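Local coordinates for penicillin-binding protein PbpB (Mycobacterium tuberculosis, PDB 6KGU), which synthesises cross-linked peptidoglycan from lipid intermediates during cell wall biogenesis and is the target of beta-lactam antibiotics such as aztreonam, at residues K213-V224 against V233-T241; R443-R452 against P463-G474. One frame throughout, in Å; residues are numbered along the deposited sequence.

Interaction 1. Residues K213-V224 against V233-T241; sequences KNLSGAHNVSAV and VLAMANDNT
D239 reaches from the end of strand 233-238 to the start of strand 220-227 and is gripped there by both backbone and water. Its CB packs on CB of K213, 3.8 Å away, in the last turn of helix 199-216. CG follows, set between the backbone N and the carbonyl carbon (chi1 72°), which turns the carboxylate toward V221. OD1 accepts the backbone N-H of V221 at 2.8 Å, the N-H approaching from above the carboxylate, 52° off its plane, while D239 N returns a bond to V221 O. OD2 turns to the lysine: K213 folds its aliphatic chain past it, K213 CG lying 3.4 Å from D239 OD2. NZ of K213 stops 4.6 Å from D239 OD2, too far for a salt bridge, and a water donates to both D239 OD2 and H219 O. Beyond this corner the segments form the antiparallel hairpin that edges the central sheet of the transpeptidase domain, with strand 233-238 outermost. A223 and A237 make the hydrogen-bonded pair, A223 N to A237 O at 2.9 Å. On the face carrying S222, V224, M236 and N238, the V224 and M236 side chains lie side by side, V224 CG2 at 4.1 Å from M236 CG. Helices 259-262 and 390-401 cover this face, and L390 touches both S222 and V224.

Interaction 2. Residues R443-R452 against P463-G474; sequences RQMLRAVVQR and PTAGVPGYQMAG
L446 O receives the backbone N-H of G474 at 3.2 Å, the donor standing above the carbonyl plane, where the end of helix 436-445 and the turns after it lie against the start of strand 473-483. This strand belongs to the central antiparallel sheet of the penicillin-binding transpeptidase fold and leads into K475, probably the lysine of the family's K(T/S)G motif. Packing is tight on this inner side. A473 CB sits 3.3 Å from R443 O, and the CB and CG2 of V449 press on G474 O. V450 fills the angle between the strand and the 3-10 turn 463-465: V450 CG1 meets A465 CB at 3.6 Å, while V450 CG2 rests against M472 O. F498 of the neighbouring strand backs V450 and A465.

The outer side is looser, with two bridging waters and partly exposed polar chains. One water joins R447 NE to M472 O, and another donates to V450 O and P463 O. At the far end R452, an exposed residue, lays one face of its guanidinium over P463, with P463 CB standing 3.7 Å above the guanidinium plane of R452, over its centre. R447 stacks on the amide of Q471, the planes 23° apart, and directs NH1 to a lone pair of Q444 OE1 in the carbonyl plane. The Q444 amide, nearly perpendicular to that of Q471, completes the chain: its NE2 donates to Q471 OE1 at 2.9 Å in an almost straight bond (171°).

How the interactions relate
Interaction 1 closes before interaction 2 opens along the chain, and their centres lie 22 Å apart, with about 11 Å between nearest atoms. They do not touch, but both reach the same six-stranded antiparallel sheet. Interaction 1 pairs strand 220-227 with the outermost strand 233-238; interaction 2 packs the end of helix 436-445 and its following turns on strand 473-483, beyond 509-516 and 493-502 in the sheet order. By contrast with the hairpin, which builds one edge of the sheet away from the annotated sites, interaction 2 lies beside the antibiotic pocket: the V449 side chain is about 7 Å from the bound aztreonam and about 9 Å from that of S269, the probable acyl-ester serine.

Interaction 1. Residues K213-V224 against V233-T241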
loop_
_atom_site.group_PDB
_atom_site.type_symbol
_atom_site.label_atom_id
_atom_site.label_comp_id
_atom_site.label_asym_id
_atom_site.label_seq_id
_atom_site.Cartn_x
_atom_site.Cartn_y
_atom_site.Cartn_z
ATOM N N LYS A 213 9.206 -5.532 11.827
ATOM C CA LYS A 213 8.552 -5.179 13.080
ATOM C C LYS A 213 9.474 -5.452 14.263
ATOM O O LYS A 213 9.647 -4.586 15.134
ATOM C CB LYS A 213 7.234 -5.938 13.212
ATOM C CG LYS A 213 6.333 -5.470 14.367
ATOM C CD LYS A 213 6.627 -6.215 15.662
ATOM C CE LYS A 213 5.580 -5.927 16.730
ATOM N NZ LYS A 213 5.973 -6.534 18.000
ATOM N N ASN A 214 10.086 -6.649 14.301
ATOM C CA ASN A 214 11.013 -6.994 15.384
ATOM C C ASN A 214 12.224 -6.063 15.420
ATOM O O ASN A 214 12.654 -5.643 16.496
ATOM C CB ASN A 214 11.485 -8.444 15.244
ATOM C CG ASN A 214 10.346 -9.443 15.304
ATOM O OD1 ASN A 214 9.229 -9.105 15.683
ATOM N ND2 ASN A 214 10.631 -10.697 14.936
ATOM N N LEU A 215 12.794 -5.734 14.257
ATOM C CA LEU A 215 14.020 -4.931 14.245
ATOM C C LEU A 215 13.751 -3.474 14.587
ATOM O O LEU A 215 14.540 -2.847 15.309
ATOM C CB LEU A 215 14.697 -5.017 12.880
ATOM C CG LEU A 215 15.427 -6.323 12.566
ATOM C CD1 LEU A 215 15.989 -6.288 11.158
ATOM C CD2 LEU A 215 16.543 -6.552 13.556
ATOM N N SER A 216 12.673 -2.898 14.038
ATOM C CA SER A 216 12.389 -1.480 14.236
ATOM C C SER A 216 11.761 -1.175 15.589
ATOM O O SER A 216 11.721 -0.001 15.980
ATOM C CB SER A 216 11.442 -0.976 13.151
ATOM O OG SER A 216 10.161 -1.553 13.354
ATOM N N GLY A 217 11.251 -2.181 16.299
ATOM C CA GLY A 217 10.501 -1.886 17.510
ATOM C C GLY A 217 9.129 -1.289 17.280
ATOM O O GLY A 217 8.481 -0.874 18.247
ATOM N N ALA A 218 8.661 -1.235 16.026
ATOM C CA ALA A 218 7.332 -0.710 15.732
ATOM C C ALA A 218 6.245 -1.553 16.402
ATOM O O ALA A 218 6.413 -2.753 16.643
ATOM C CB ALA A 218 7.105 -0.676 14.212
ATOM N N HIS A 219 5.108 -0.912 16.687
ATOM C CA HIS A 219 3.945 -1.624 17.221
ATOM C C HIS A 219 3.337 -2.559 16.190
ATOM O O HIS A 219 2.705 -3.554 16.551
ATOM C CB HIS A 219 2.845 -0.653 17.663
ATOM C CG HIS A 219 3.159 0.128 18.898
ATOM N ND1 HIS A 219 2.460 1.269 19.246
ATOM C CD2 HIS A 219 4.074 -0.069 19.877
ATOM C CE1 HIS A 219 2.945 1.748 20.377
ATOM N NE2 HIS A 219 3.921 0.953 20.784
ATOM N N ASN A 220 3.436 -2.215 14.910
ATOM C CA ASN A 220 2.978 -3.119 13.864
ATOM C C ASN A 220 3.539 -2.634 12.536
ATOM O O ASN A 220 3.983 -1.492 12.418
ATOM C CB ASN A 220 1.447 -3.228 13.825
ATOM C CG ASN A 220 0.765 -1.901 13.935
ATOM O OD1 ASN A 220 0.348 -1.472 15.025
ATOM N ND2 ASN A 220 0.641 -1.224 12.803
ATOM N N VAL A 221 3.563 -3.536 11.556
ATOM C CA VAL A 221 4.129 -3.266 10.235
ATOM C C VAL A 221 3.201 -3.916 9.219
ATOM O O VAL A 221 2.636 -4.980 9.476
ATOM C CB VAL A 221 5.582 -3.807 10.095
ATOM C CG1 VAL A 221 6.165 -3.631 8.637
ATOM C CG2 VAL A 221 6.512 -3.114 11.076
ATOM N N SER A 222 3.042 -3.282 8.065
ATOM C CA SER A 222 2.292 -3.909 6.991
ATOM C C SER A 222 2.891 -3.461 5.668
ATOM O O SER A 222 3.613 -2.465 5.599
ATOM C CB SER A 222 0.802 -3.572 7.081
ATOM O OG SER A 222 0.651 -2.180 7.057
ATOM N N ALA A 223 2.607 -4.231 4.620
ATOM C CA ALA A 223 3.191 -4.006 3.308
ATOM C C ALA A 223 2.246 -4.566 2.251
ATOM O O ALA A 223 1.566 -5.578 2.468
ATOM C CB ALA A 223 4.592 -4.648 3.162
ATOM N N VAL A 224 2.219 -3.898 1.105
ATOM C CA VAL A 224 1.390 -4.287 -0.032
ATOM C C VAL A 224 2.266 -4.238 -1.274
ATOM O O VAL A 224 3.035 -3.287 -1.457
ATOM C CB VAL A 224 0.167 -3.353 -0.195
ATOM C CG1 VAL A 224 -0.553 -3.613 -1.546
ATOM C CG2 VAL A 224 -0.805 -3.507 1.011
ATOM N N VAL A 233 -3.266 -7.463 -6.590
ATOM C CA VAL A 233 -2.580 -7.590 -5.307
ATOM C C VAL A 233 -1.730 -8.857 -5.326
ATOM O O VAL A 233 -2.261 -9.972 -5.265
ATOM C CB VAL A 233 -3.574 -7.620 -4.146
ATOM C CG1 VAL A 233 -2.829 -7.874 -2.834
ATOM C CG2 VAL A 233 -4.383 -6.300 -4.106
ATOM N N LEU A 234 -0.407 -8.687 -5.395
ATOM C CA LEU A 234 0.519 -9.823 -5.405
ATOM C C LEU A 234 0.944 -10.248 -4.002
ATOM O O LEU A 234 1.291 -11.415 -3.788
ATOM C CB LEU A 234 1.768 -9.475 -6.228
ATOM C CG LEU A 234 1.580 -9.121 -7.715
ATOM C CD1 LEU A 234 2.924 -9.011 -8.431
ATOM C CD2 LEU A 234 0.681 -10.150 -8.422
ATOM N N ALA A 235 0.958 -9.322 -3.050
ATOM C CA ALA A 235 1.244 -9.640 -1.655
ATOM C C ALA A 235 0.553 -8.604 -0.781
ATOM O O ALA A 235 0.499 -7.424 -1.135
ATOM C CB ALA A 235 2.754 -9.653 -1.355
ATOM N N MET A 236 0.037 -9.050 0.364
ATOM C CA MET A 236 -0.557 -8.139 1.341
ATOM C C MET A 236 -0.289 -8.778 2.696
ATOM O O MET A 236 -0.780 -9.879 2.966
ATOM C CB MET A 236 -2.059 -7.947 1.083
ATOM C CG MET A 236 -2.773 -6.989 2.026
ATOM S SD MET A 236 -4.539 -6.758 1.636
ATOM C CE MET A 236 -4.424 -5.513 0.344
ATOM N N ALA A 237 0.508 -8.123 3.529
ATOM C CA ALA A 237 0.959 -8.759 4.758
ATOM C C ALA A 237 1.020 -7.772 5.912
ATOM O O ALA A 237 1.253 -6.574 5.728
ATOM C CB ALA A 237 2.337 -9.403 4.584
ATOM N N ASN A 238 0.817 -8.305 7.114
ATOM C CA ASN A 238 1.085 -7.587 8.345
ATOM C C ASN A 238 1.888 -8.497 9.257
ATOM O O ASN A 238 1.988 -9.704 9.021
ATOM C CB ASN A 238 -0.209 -7.132 9.028
ATOM C CG ASN A 238 -1.278 -8.184 8.962
ATOM O OD1 ASN A 238 -2.165 -8.134 8.099
ATOM N ND2 ASN A 238 -1.197 -9.171 9.864
ATOM N N ASP A 239 2.483 -7.902 10.289
ATOM C CA ASP A 239 3.189 -8.686 11.290
ATOM C C ASP A 239 2.182 -9.401 12.189
ATOM O O ASP A 239 0.993 -9.062 12.221
ATOM C CB ASP A 239 4.083 -7.783 12.138
ATOM C CG ASP A 239 3.279 -6.897 13.082
ATOM O OD1 ASP A 239 2.576 -5.972 12.591
ATOM O OD2 ASP A 239 3.362 -7.118 14.310
ATOM N N ASN A 240 2.673 -10.400 12.928
ATOM C CA ASN A 240 1.913 -11.003 14.027
ATOM C C ASN A 240 0.649 -11.719 13.532
ATOM O O ASN A 240 -0.367 -11.750 14.235
ATOM C CB ASN A 240 1.545 -9.940 15.073
ATOM C CG ASN A 240 1.155 -10.538 16.420
ATOM O OD1 ASN A 240 1.625 -11.617 16.787
ATOM N ND2 ASN A 240 0.291 -9.836 17.162
ATOM N N THR A 241 0.701 -12.280 12.316
ATOM C CA THR A 241 -0.485 -12.843 11.678
ATOM C C THR A 241 -0.890 -14.149 12.348
ATOM O O THR A 241 -0.057 -15.040 12.555
ATOM C CB THR A 241 -0.230 -13.102 10.196
ATOM O OG1 THR A 241 0.224 -11.900 9.558
ATOM C CG2 THR A 241 -1.507 -13.578 9.518
HETATM O O HOH W 1 1.495 -6.063 15.943
#

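Interaction 2. Residues R443-R452 against P463-G474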
loop_
_atom_site.group_PDB
_atom_site.type_symbol
_atom_site.label_atom_id
_atom_site.label_comp_id
_atom_site.label_asym_id
_atom_site.label_seq_id
_atom_site.Cartn_x
_atom_site.Cartn_y
_atom_site.Cartn_z
ATOM N N ARG A 443 7.816 9.760 -11.972
ATOM C CA ARG A 443 8.649 8.591 -11.661
ATOM C C ARG A 443 10.129 8.941 -11.669
ATOM O O ARG A 443 10.881 8.534 -10.773
ATOM C CB ARG A 443 8.409 7.455 -12.673
ATOM C CG ARG A 443 7.059 6.792 -12.613
ATOM C CD ARG A 443 7.087 5.389 -13.237
ATOM N NE ARG A 443 7.548 5.332 -14.625
ATOM C CZ ARG A 443 6.743 5.352 -15.689
ATOM N NH1 ARG A 443 5.436 5.489 -15.539
ATOM N NH2 ARG A 443 7.246 5.257 -16.908
ATOM N N GLN A 444 10.577 9.667 -12.701
ATOM C CA GLN A 444 11.986 10.044 -12.763
ATOM C C GLN A 444 12.357 10.961 -11.606
ATOM O O GLN A 444 13.406 10.778 -10.977
ATOM C CB GLN A 444 12.297 10.711 -14.108
ATOM C CG GLN A 444 12.364 9.723 -15.269
ATOM C CD GLN A 444 13.469 8.678 -15.093
ATOM O OE1 GLN A 444 14.579 8.989 -14.661
ATOM N NE2 GLN A 444 13.157 7.443 -15.412
ATOM N N MET A 445 11.501 11.947 -11.305
ATOM C CA MET A 445 11.743 12.847 -10.182
ATOM C C MET A 445 11.913 12.081 -8.880
ATOM O O MET A 445 12.806 12.381 -8.086
ATOM C CB MET A 445 10.587 13.847 -10.029
ATOM C CG MET A 445 10.789 15.190 -10.687
ATOM S SD MET A 445 9.714 16.473 -9.996
ATOM C CE MET A 445 8.098 15.726 -10.217
ATOM N N LEU A 446 11.028 11.121 -8.618
ATOM C CA LEU A 446 11.083 10.403 -7.348
ATOM C C LEU A 446 12.282 9.456 -7.261
ATOM O O LEU A 446 12.506 8.869 -6.196
ATOM C CB LEU A 446 9.763 9.641 -7.121
ATOM C CG LEU A 446 8.521 10.527 -6.928
ATOM C CD1 LEU A 446 7.265 9.685 -6.714
ATOM C CD2 LEU A 446 8.720 11.503 -5.764
ATOM N N ARG A 447 13.064 9.314 -8.334
ATOM C CA ARG A 447 14.378 8.681 -8.210
ATOM C C ARG A 447 15.292 9.479 -7.290
ATOM O O ARG A 447 16.193 8.914 -6.660
ATOM C CB ARG A 447 15.049 8.529 -9.583
ATOM C CG ARG A 447 14.407 7.492 -10.497
ATOM C CD ARG A 447 15.084 7.490 -11.877
ATOM N NE ARG A 447 16.493 7.105 -11.812
ATOM C CZ ARG A 447 17.365 7.248 -12.814
ATOM N NH1 ARG A 447 16.990 7.770 -13.984
ATOM N NH2 ARG A 447 18.616 6.865 -12.648
ATOM N N ALA A 448 15.073 10.795 -7.197
ATOM C CA ALA A 448 15.910 11.624 -6.336
ATOM C C ALA A 448 15.797 11.225 -4.869
ATOM O O ALA A 448 16.753 11.396 -4.101
ATOM C CB ALA A 448 15.531 13.096 -6.506
ATOM N N VAL A 449 14.642 10.693 -4.461
ATOM C CA VAL A 449 14.440 10.327 -3.065
ATOM C C VAL A 449 15.428 9.248 -2.633
ATOM O O VAL A 449 15.903 9.248 -1.490
ATOM C CB VAL A 449 12.978 9.885 -2.857
ATOM C CG1 VAL A 449 12.811 9.126 -1.522
ATOM C CG2 VAL A 449 12.033 11.102 -2.932
ATOM N N VAL A 450 15.779 8.330 -3.532
ATOM C CA VAL A 450 16.666 7.226 -3.171
ATOM C C VAL A 450 18.100 7.488 -3.604
ATOM O O VAL A 450 18.947 6.594 -3.497
ATOM C CB VAL A 450 16.163 5.888 -3.740
ATOM C CG1 VAL A 450 14.726 5.636 -3.294
ATOM C CG2 VAL A 450 16.270 5.881 -5.263
ATOM N N GLN A 451 18.402 8.697 -4.069
ATOM C CA GLN A 451 19.749 9.008 -4.517
ATOM C C GLN A 451 20.656 9.335 -3.342
ATOM O O GLN A 451 20.297 10.099 -2.439
ATOM C CB GLN A 451 19.736 10.178 -5.500
ATOM C CG GLN A 451 21.134 10.681 -5.885
ATOM C CD GLN A 451 21.087 11.616 -7.075
ATOM O OE1 GLN A 451 20.823 11.187 -8.197
ATOM N NE2 GLN A 451 21.312 12.898 -6.834
ATOM N N ARG A 452 21.848 8.763 -3.378
ATOM C CA ARG A 452 22.858 8.911 -2.342
ATOM C C ARG A 452 23.857 9.990 -2.752
ATOM O O ARG A 452 24.208 10.105 -3.930
ATOM C CB ARG A 452 23.567 7.562 -2.123
ATOM C CG ARG A 452 24.291 7.429 -0.805
ATOM C CD ARG A 452 24.808 6.006 -0.547
ATOM N NE ARG A 452 23.819 5.120 0.073
ATOM C CZ ARG A 452 23.362 5.252 1.318
ATOM N NH1 ARG A 452 23.770 6.256 2.077
ATOM N NH2 ARG A 452 22.475 4.391 1.802
ATOM N N PRO A 463 18.037 7.204 0.813
ATOM C CA PRO A 463 19.069 6.564 -0.017
ATOM C C PRO A 463 19.207 5.067 0.217
ATOM O O PRO A 463 19.577 4.347 -0.720
ATOM C CB PRO A 463 20.352 7.324 0.369
ATOM C CG PRO A 463 20.085 7.801 1.766
ATOM C CD PRO A 463 18.618 8.164 1.769
ATOM N N THR A 464 18.906 4.564 1.424
ATOM C CA THR A 464 18.958 3.111 1.600
ATOM C C THR A 464 17.878 2.385 0.794
ATOM O O THR A 464 17.975 1.165 0.620
ATOM C CB THR A 464 18.868 2.710 3.091
ATOM O OG1 THR A 464 17.573 3.018 3.624
ATOM C CG2 THR A 464 19.921 3.437 3.922
ATOM N N ALA A 465 16.873 3.087 0.269
ATOM C CA ALA A 465 15.895 2.402 -0.577
ATOM C C ALA A 465 16.419 2.111 -1.981
ATOM O O ALA A 465 15.862 1.244 -2.661
ATOM C CB ALA A 465 14.606 3.218 -0.694
ATOM N N GLY A 466 17.460 2.806 -2.439
ATOM C CA GLY A 466 17.958 2.564 -3.782
ATOM C C GLY A 466 18.591 1.188 -3.890
ATOM O O GLY A 466 19.118 0.648 -2.919
ATOM N N VAL A 467 18.473 0.588 -5.070
ATOM C CA VAL A 467 19.132 -0.687 -5.370
ATOM C C VAL A 467 20.063 -0.433 -6.558
ATOM O O VAL A 467 19.587 -0.175 -7.675
ATOM C CB VAL A 467 18.109 -1.808 -5.658
ATOM C CG1 VAL A 467 18.804 -3.165 -5.893
ATOM C CG2 VAL A 467 17.093 -1.952 -4.499
ATOM N N PRO A 468 21.379 -0.461 -6.367
ATOM C CA PRO A 468 22.289 -0.116 -7.471
ATOM C C PRO A 468 22.071 -0.992 -8.697
ATOM O O PRO A 468 21.843 -2.199 -8.597
ATOM C CB PRO A 468 23.679 -0.329 -6.864
ATOM C CG PRO A 468 23.472 -0.058 -5.393
ATOM C CD PRO A 468 22.095 -0.616 -5.087
ATOM N N GLY A 469 22.100 -0.354 -9.861
ATOM C CA GLY A 469 21.782 -1.017 -11.104
ATOM C C GLY A 469 20.339 -0.901 -11.541
ATOM O O GLY A 469 20.012 -1.335 -12.648
ATOM N N TYR A 470 19.465 -0.327 -10.715
ATOM C CA TYR A 470 18.050 -0.211 -11.032
ATOM C C TYR A 470 17.575 1.210 -10.764
ATOM O O TYR A 470 18.032 1.865 -9.822
ATOM C CB TYR A 470 17.206 -1.203 -10.201
ATOM C CG TYR A 470 17.485 -2.658 -10.523
ATOM C CD1 TYR A 470 16.951 -3.251 -11.659
ATOM C CD2 TYR A 470 18.271 -3.442 -9.682
ATOM C CE1 TYR A 470 17.201 -4.581 -11.958
ATOM C CE2 TYR A 470 18.516 -4.774 -9.971
ATOM C CZ TYR A 470 17.986 -5.332 -11.113
ATOM O OH TYR A 470 18.225 -6.653 -11.410
ATOM N N GLN A 471 16.642 1.677 -11.594
ATOM C CA GLN A 471 16.006 2.985 -11.411
ATOM C C GLN A 471 14.866 2.891 -10.384
ATOM O O GLN A 471 13.687 3.068 -10.691
ATOM C CB GLN A 471 15.488 3.515 -12.746
ATOM C CG GLN A 471 16.558 3.818 -13.795
ATOM C CD GLN A 471 16.025 4.647 -14.966
ATOM O OE1 GLN A 471 15.038 5.376 -14.837
ATOM N NE2 GLN A 471 16.696 4.550 -16.107
ATOM N N MET A 472 15.230 2.613 -9.135
ATOM C CA MET A 472 14.218 2.640 -8.088
ATOM C C MET A 472 13.734 4.071 -7.882
ATOM O O MET A 472 14.474 5.040 -8.094
ATOM C CB MET A 472 14.757 2.073 -6.776
ATOM C CG MET A 472 15.107 0.558 -6.823
ATOM S SD MET A 472 13.760 -0.478 -7.433
ATOM C CE MET A 472 14.626 -2.044 -7.583
ATOM N N ALA A 473 12.465 4.199 -7.502
ATOM C CA ALA A 473 11.849 5.503 -7.274
ATOM C C ALA A 473 10.801 5.354 -6.184
ATOM O O ALA A 473 10.095 4.346 -6.151
ATOM C CB ALA A 473 11.201 6.050 -8.554
ATOM N N GLY A 474 10.696 6.357 -5.316
ATOM C CA GLY A 474 9.781 6.263 -4.193
ATOM C C GLY A 474 9.681 7.555 -3.402
ATOM O O GLY A 474 10.154 8.610 -3.823
HETATM O O HOH W 2 16.968 5.591 -9.148
HETATM O O HOH W 3 20.941 4.895 -3.349
#